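Local coordinates for ribose 5-phosphate isomerase RpiB (Thermoanaerobacter tengcongensis, PDB 4EGS), which probably hydrolyses phosphotyrosine through the N-terminal low molecular weight phosphatase domain present here, while the whole protein probably also interconverts aldoses and ketoses, at residues V40-N44 and S70-P76; A75-A81 and H100-S104. All blocks are in the same frame, centred on the assembly; numbering follows the deposited sequence.

From the N terminus, the chain runs up strand 36-41 into the loop of residues 40-44, passes through helix 47-61 and returns along strand 67-72, where contact 1 closes the beta-alpha-beta unit by setting 40-44 against 70-76. Contact 2 opens directly afterwards: 75-81 leads into helix 83-93, and the loop 100-104 comes back to close that second excursion. The two closures are therefore in series, neither nested nor crossed, and they share Ala75 and Pro76. They also touch. Lys103, in a loop, lies beside Gly72 at the end of strand 67-72, and His100 NE2 reaches Asn44 O, so the second loop pair borders the phosphate-binding loop held by the first.

Contact 1 of 2, residues V40-N44 and S70-P76; sequences VCTGN and SAGVFAP. With BCT (bicarbonate ion), chain C.
Val40 and Cys41 pair in parallel with Ala71 and Gly72, and beyond the strand ends residues 42-44 curl back over Gly72 while 73-76 turn round Thr42 and Gly43. This is the closing step of a right-handed beta-alpha-beta crossover: helix 47-61 joins the strands, and residues 41-47 form the CX5R phosphate-binding loop of low molecular weight tyrosine phosphatases, with Cys41 the predicted nucleophile. Cys41 uses both of its backbone polar groups. Its N donates to Ala71 O at 2.8 Å in a straight bond (179°), while its O accepts Val73 N at 3.0 Å. One residue on, Thr42 O takes Phe74 N at 2.8 Å, fastening the start of the phosphate-binding loop to the turn after the second strand.

Among the side chains, Val40 and Val73 meet through their CG1 methyls at 3.8 Å and cross at about a right angle. Val40 CG1 is placed there by standing anti to the backbone N (chi1 167°); Leu127 of helix 121-130 also packs on this residue. The other branch of Val73, CG2, lies 3.6 Å from Thr42 CA, so the valine spreads over successive residues of the first segment. Thr42 OG1 turns instead to His123. Asn44 lays its side chain across Ser70, Ala71 and Gly72, with CB 3.4 Å from Gly72 N. The backbone from Thr42 O to Asn44 N lies where a side chain of Gly72 would be. Ser70 OG is held by Glu52 and Ser48 of the crossover helix.

A bicarbonate, probably from the crystallisation liquor, occupies the loop's anion site. Thr42 N donates a hydrogen bond to its O2 at 3.1 Å, and Cys41 SG lies 3.5 Å from its O3.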
loop_
_atom_site.group_PDB
_atom_site.type_symbol
_atom_site.label_atom_id
_atom_site.label_comp_id
_atom_site.label_asym_id
_atom_site.label_seq_id
_atom_site.Cartn_x
_atom_site.Cartn_y
_atom_site.Cartn_z
ATOM N N VAL A 40 -11.030 13.802 -3.102
ATOM C CA VAL A 40 -11.594 15.115 -2.807
ATOM C C VAL A 40 -12.217 15.798 -4.021
ATOM O O VAL A 40 -11.571 15.986 -5.052
ATOM C CB VAL A 40 -10.558 16.048 -2.146
ATOM C CG1 VAL A 40 -11.054 17.486 -2.142
ATOM C CG2 VAL A 40 -10.264 15.582 -0.733
ATOM N N CYS A 41 -13.487 16.158 -3.873
ATOM C CA CYS A 41 -14.237 16.864 -4.897
ATOM C C CYS A 41 -14.476 18.289 -4.429
ATOM O O CYS A 41 -13.947 18.711 -3.400
ATOM C CB CYS A 41 -15.590 16.186 -5.091
ATOM S SG CYS A 41 -15.947 15.651 -6.759
ATOM N N THR A 42 -15.283 19.028 -5.183
ATOM C CA THR A 42 -15.771 20.316 -4.714
ATOM C C THR A 42 -17.041 20.100 -3.901
ATOM O O THR A 42 -17.164 20.597 -2.783
ATOM C CB THR A 42 -16.061 21.285 -5.875
ATOM O OG1 THR A 42 -14.825 21.762 -6.421
ATOM C CG2 THR A 42 -16.874 22.473 -5.386
ATOM N N GLY A 43 -17.975 19.339 -4.464
ATOM C CA GLY A 43 -19.254 19.103 -3.817
ATOM C C GLY A 43 -19.519 17.652 -3.457
ATOM O O GLY A 43 -20.577 17.331 -2.918
ATOM N N ASN A 44 -18.558 16.780 -3.756
ATOM C CA ASN A 44 -18.666 15.355 -3.444
ATOM C C ASN A 44 -19.944 14.712 -3.990
ATOM O O ASN A 44 -20.673 14.034 -3.266
ATOM C CB ASN A 44 -18.547 15.123 -1.934
ATOM C CG ASN A 44 -18.295 13.672 -1.588
ATOM O OD1 ASN A 44 -17.856 12.895 -2.434
ATOM N ND2 ASN A 44 -18.580 13.296 -0.346
ATOM N N SER A 70 -14.714 9.623 0.315
ATOM C CA SER A 70 -14.891 10.848 -0.454
ATOM C C SER A 70 -15.270 12.034 0.424
ATOM O O SER A 70 -15.731 11.863 1.552
ATOM C CB SER A 70 -15.959 10.648 -1.527
ATOM O OG SER A 70 -15.561 9.676 -2.473
ATOM N N ALA A 71 -15.075 13.234 -0.115
ATOM C CA ALA A 71 -15.452 14.473 0.556
ATOM C C ALA A 71 -15.397 15.634 -0.432
ATOM O O ALA A 71 -14.737 15.545 -1.467
ATOM C CB ALA A 71 -14.537 14.743 1.742
ATOM N N GLY A 72 -16.095 16.717 -0.111
ATOM C CA GLY A 72 -16.076 17.907 -0.940
ATOM C C GLY A 72 -15.570 19.112 -0.172
ATOM O O GLY A 72 -15.775 19.215 1.038
ATOM N N VAL A 73 -14.904 20.027 -0.873
ATOM C CA VAL A 73 -14.374 21.231 -0.240
ATOM C C VAL A 73 -15.499 22.180 0.162
ATOM O O VAL A 73 -15.350 22.977 1.087
ATOM C CB VAL A 73 -13.365 21.973 -1.149
ATOM C CG1 VAL A 73 -12.214 21.055 -1.531
ATOM C CG2 VAL A 73 -14.052 22.510 -2.391
ATOM N N PHE A 74 -16.626 22.087 -0.535
ATOM C CA PHE A 74 -17.789 22.905 -0.221
ATOM C C PHE A 74 -19.069 22.156 -0.577
ATOM O O PHE A 74 -19.909 22.651 -1.329
ATOM C CB PHE A 74 -17.722 24.251 -0.944
ATOM C CG PHE A 74 -18.509 25.338 -0.270
ATOM C CD1 PHE A 74 -19.664 25.837 -0.846
ATOM C CD2 PHE A 74 -18.095 25.850 0.949
ATOM C CE1 PHE A 74 -20.391 26.835 -0.223
ATOM C CE2 PHE A 74 -18.817 26.846 1.577
ATOM C CZ PHE A 74 -19.966 27.339 0.990
ATOM N N ALA A 75 -19.202 20.958 -0.021
ATOM C CA ALA A 75 -20.329 20.081 -0.313
ATOM C C ALA A 75 -21.548 20.383 0.553
ATOM O O ALA A 75 -21.415 20.687 1.738
ATOM C CB ALA A 75 -19.914 18.629 -0.130
ATOM N N PRO A 76 -22.746 20.308 -0.046
ATOM C CA PRO A 76 -23.998 20.329 0.716
ATOM C C PRO A 76 -24.343 18.921 1.194
ATOM O O PRO A 76 -24.563 18.029 0.374
ATOM C CB PRO A 76 -25.019 20.819 -0.311
ATOM C CG PRO A 76 -24.477 20.370 -1.624
ATOM C CD PRO A 76 -22.976 20.358 -1.501
HETATM C C BCT C . -17.848 18.259 -8.533
HETATM O O1 BCT C . -17.499 17.457 -9.598
HETATM O O2 BCT C . -16.780 18.903 -7.945
HETATM O O3 BCT C . -18.700 17.649 -7.634
#

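Contact 2 of 2, residues A75-A81 and H100-S104; sequences APEGFPA and HRAKS
Gly78 N donates to Ala102 O at 3.2 Å. The same oxygen is approached by Glu77 CA, also at 3.2 Å, in a CA-H...O contact, so two neighbouring residues of one loop converge on a single acceptor. The return contact from Ala102 N to Phe79 O is modelled too short for its length to be trusted. Next along, His100 O receives Pro80 CA at 3.4 Å in another CA-H...O contact.

That carbonyl is also gripped from its own segment. Arg101, bent at chi2 and chi3, folds back so that its NE donates to His100 O from above the carbonyl plane, with NH2 adding a weak bond.

Both segments are loops flanking helix 83-93 in the phosphatase domain. Residues 76-79 make a type II beta turn, in which Gly78 takes the positive phi (95°) of the third position. Across the junction, Lys103 pairs with Gly72 and so runs beside the end of strand 67-72.

The apolar pair is Ala102 CB, which points into the turn, with Phe79 CB at 3.8 Å. The phenyl ring of Phe79 itself leads away, with Pro76 CG over one face toward the rim. Other carbons pack on carbonyl oxygens: Ala102 CB lies 3.4 Å from Pro76 O, Arg101 CG 3.3 Å from Gly78 O, and Ser104 CB abuts Ala75 O.

At the far end Ala81 N lies at the edge of the His100 ring, near its plane. The ring is brought there by CG standing anti to the backbone N (chi1 177°), and its NE2 bonds to Asn44 O. His100 CD2 is 4.2 Å from Ala81 CB.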
loop_
_atom_site.group_PDB
_atom_site.type_symbol
_atom_site.label_atom_id
_atom_site.label_comp_id
_atom_site.label_asym_id
_atom_site.label_seq_id
_atom_site.Cartn_x
_atom_site.Cartn_y
_atom_site.Cartn_z
ATOM N N ALA A 75 -19.202 20.958 -0.021
ATOM C CA ALA A 75 -20.329 20.081 -0.313
ATOM C C ALA A 75 -21.548 20.383 0.553
ATOM O O ALA A 75 -21.415 20.687 1.738
ATOM C CB ALA A 75 -19.914 18.629 -0.130
ATOM N N PRO A 76 -22.746 20.308 -0.046
ATOM C CA PRO A 76 -23.998 20.329 0.716
ATOM C C PRO A 76 -24.343 18.921 1.194
ATOM O O PRO A 76 -24.563 18.029 0.374
ATOM C CB PRO A 76 -25.019 20.819 -0.311
ATOM C CG PRO A 76 -24.477 20.370 -1.624
ATOM C CD PRO A 76 -22.976 20.358 -1.501
ATOM N N GLU A 77 -24.380 18.721 2.508
ATOM C CA GLU A 77 -24.540 17.382 3.069
ATOM C C GLU A 77 -25.909 16.774 2.764
ATOM O O GLU A 77 -26.899 17.490 2.614
ATOM C CB GLU A 77 -24.266 17.388 4.580
ATOM C CG GLU A 77 -25.503 17.484 5.467
ATOM C CD GLU A 77 -26.087 16.122 5.810
ATOM O OE1 GLU A 77 -27.319 16.034 6.008
ATOM O OE2 GLU A 77 -25.315 15.141 5.880
ATOM N N GLY A 78 -25.950 15.448 2.665
ATOM C CA GLY A 78 -27.194 14.729 2.457
ATOM C C GLY A 78 -27.503 14.417 1.006
ATOM O O GLY A 78 -28.398 13.626 0.709
ATOM N N PHE A 79 -26.763 15.041 0.095
ATOM C CA PHE A 79 -26.991 14.858 -1.334
ATOM C C PHE A 79 -26.390 13.552 -1.838
ATOM O O PHE A 79 -25.253 13.218 -1.510
ATOM C CB PHE A 79 -26.412 16.035 -2.122
ATOM C CG PHE A 79 -27.249 17.280 -2.059
ATOM C CD1 PHE A 79 -27.431 17.952 -0.861
ATOM C CD2 PHE A 79 -27.845 17.786 -3.201
ATOM C CE1 PHE A 79 -28.198 19.098 -0.802
ATOM C CE2 PHE A 79 -28.613 18.934 -3.149
ATOM C CZ PHE A 79 -28.789 19.590 -1.947
ATOM N N PRO A 80 -27.157 12.804 -2.643
ATOM C CA PRO A 80 -26.642 11.568 -3.235
ATOM C C PRO A 80 -25.666 11.888 -4.356
ATOM O O PRO A 80 -25.535 13.051 -4.736
ATOM C CB PRO A 80 -27.898 10.922 -3.818
ATOM C CG PRO A 80 -28.777 12.076 -4.152
ATOM C CD PRO A 80 -28.541 13.083 -3.061
ATOM N N ALA A 81 -24.982 10.873 -4.871
ATOM C CA ALA A 81 -24.187 11.046 -6.075
ATOM C C ALA A 81 -25.153 11.304 -7.221
ATOM O O ALA A 81 -26.292 10.839 -7.184
ATOM C CB ALA A 81 -23.354 9.807 -6.347
ATOM N N HIS A 100 -24.220 6.379 -1.586
ATOM C CA HIS A 100 -23.356 7.516 -1.275
ATOM C C HIS A 100 -24.171 8.757 -0.928
ATOM O O HIS A 100 -25.251 8.982 -1.474
ATOM C CB HIS A 100 -22.398 7.823 -2.429
ATOM C CG HIS A 100 -21.535 9.024 -2.193
ATOM N ND1 HIS A 100 -20.333 8.956 -1.522
ATOM C CD2 HIS A 100 -21.706 10.326 -2.526
ATOM C CE1 HIS A 100 -19.797 10.162 -1.459
ATOM N NE2 HIS A 100 -20.611 11.012 -2.060
ATOM N N ARG A 101 -23.645 9.552 -0.005
ATOM C CA ARG A 101 -24.258 10.816 0.367
ATOM C C ARG A 101 -23.162 11.870 0.479
ATOM O O ARG A 101 -22.087 11.600 1.014
ATOM C CB ARG A 101 -25.007 10.679 1.693
ATOM C CG ARG A 101 -26.449 11.163 1.650
ATOM C CD ARG A 101 -27.438 10.006 1.596
ATOM N NE ARG A 101 -27.326 9.230 0.365
ATOM C CZ ARG A 101 -28.064 8.159 0.089
ATOM N NH1 ARG A 101 -28.970 7.734 0.960
ATOM N NH2 ARG A 101 -27.897 7.512 -1.055
ATOM N N ALA A 102 -23.433 13.067 -0.035
ATOM C CA ALA A 102 -22.435 14.134 -0.046
ATOM C C ALA A 102 -22.017 14.542 1.364
ATOM O O ALA A 102 -22.860 14.801 2.222
ATOM C CB ALA A 102 -22.950 15.339 -0.820
ATOM N N LYS A 103 -20.711 14.588 1.595
ATOM C CA LYS A 103 -20.175 15.005 2.884
ATOM C C LYS A 103 -19.180 16.144 2.688
ATOM O O LYS A 103 -18.301 16.061 1.828
ATOM C CB LYS A 103 -19.468 13.836 3.572
ATOM C CG LYS A 103 -20.161 12.494 3.429
ATOM C CD LYS A 103 -21.296 12.327 4.422
ATOM C CE LYS A 103 -21.896 10.936 4.306
ATOM N NZ LYS A 103 -22.919 10.668 5.352
ATOM N N SER A 104 -19.317 17.202 3.482
ATOM C CA SER A 104 -18.354 18.296 3.460
ATOM C C SER A 104 -17.142 17.911 4.299
ATOM O O SER A 104 -17.281 17.320 5.372
ATOM C CB SER A 104 -18.984 19.593 3.977
ATOM O OG SER A 104 -18.069 20.674 3.903
#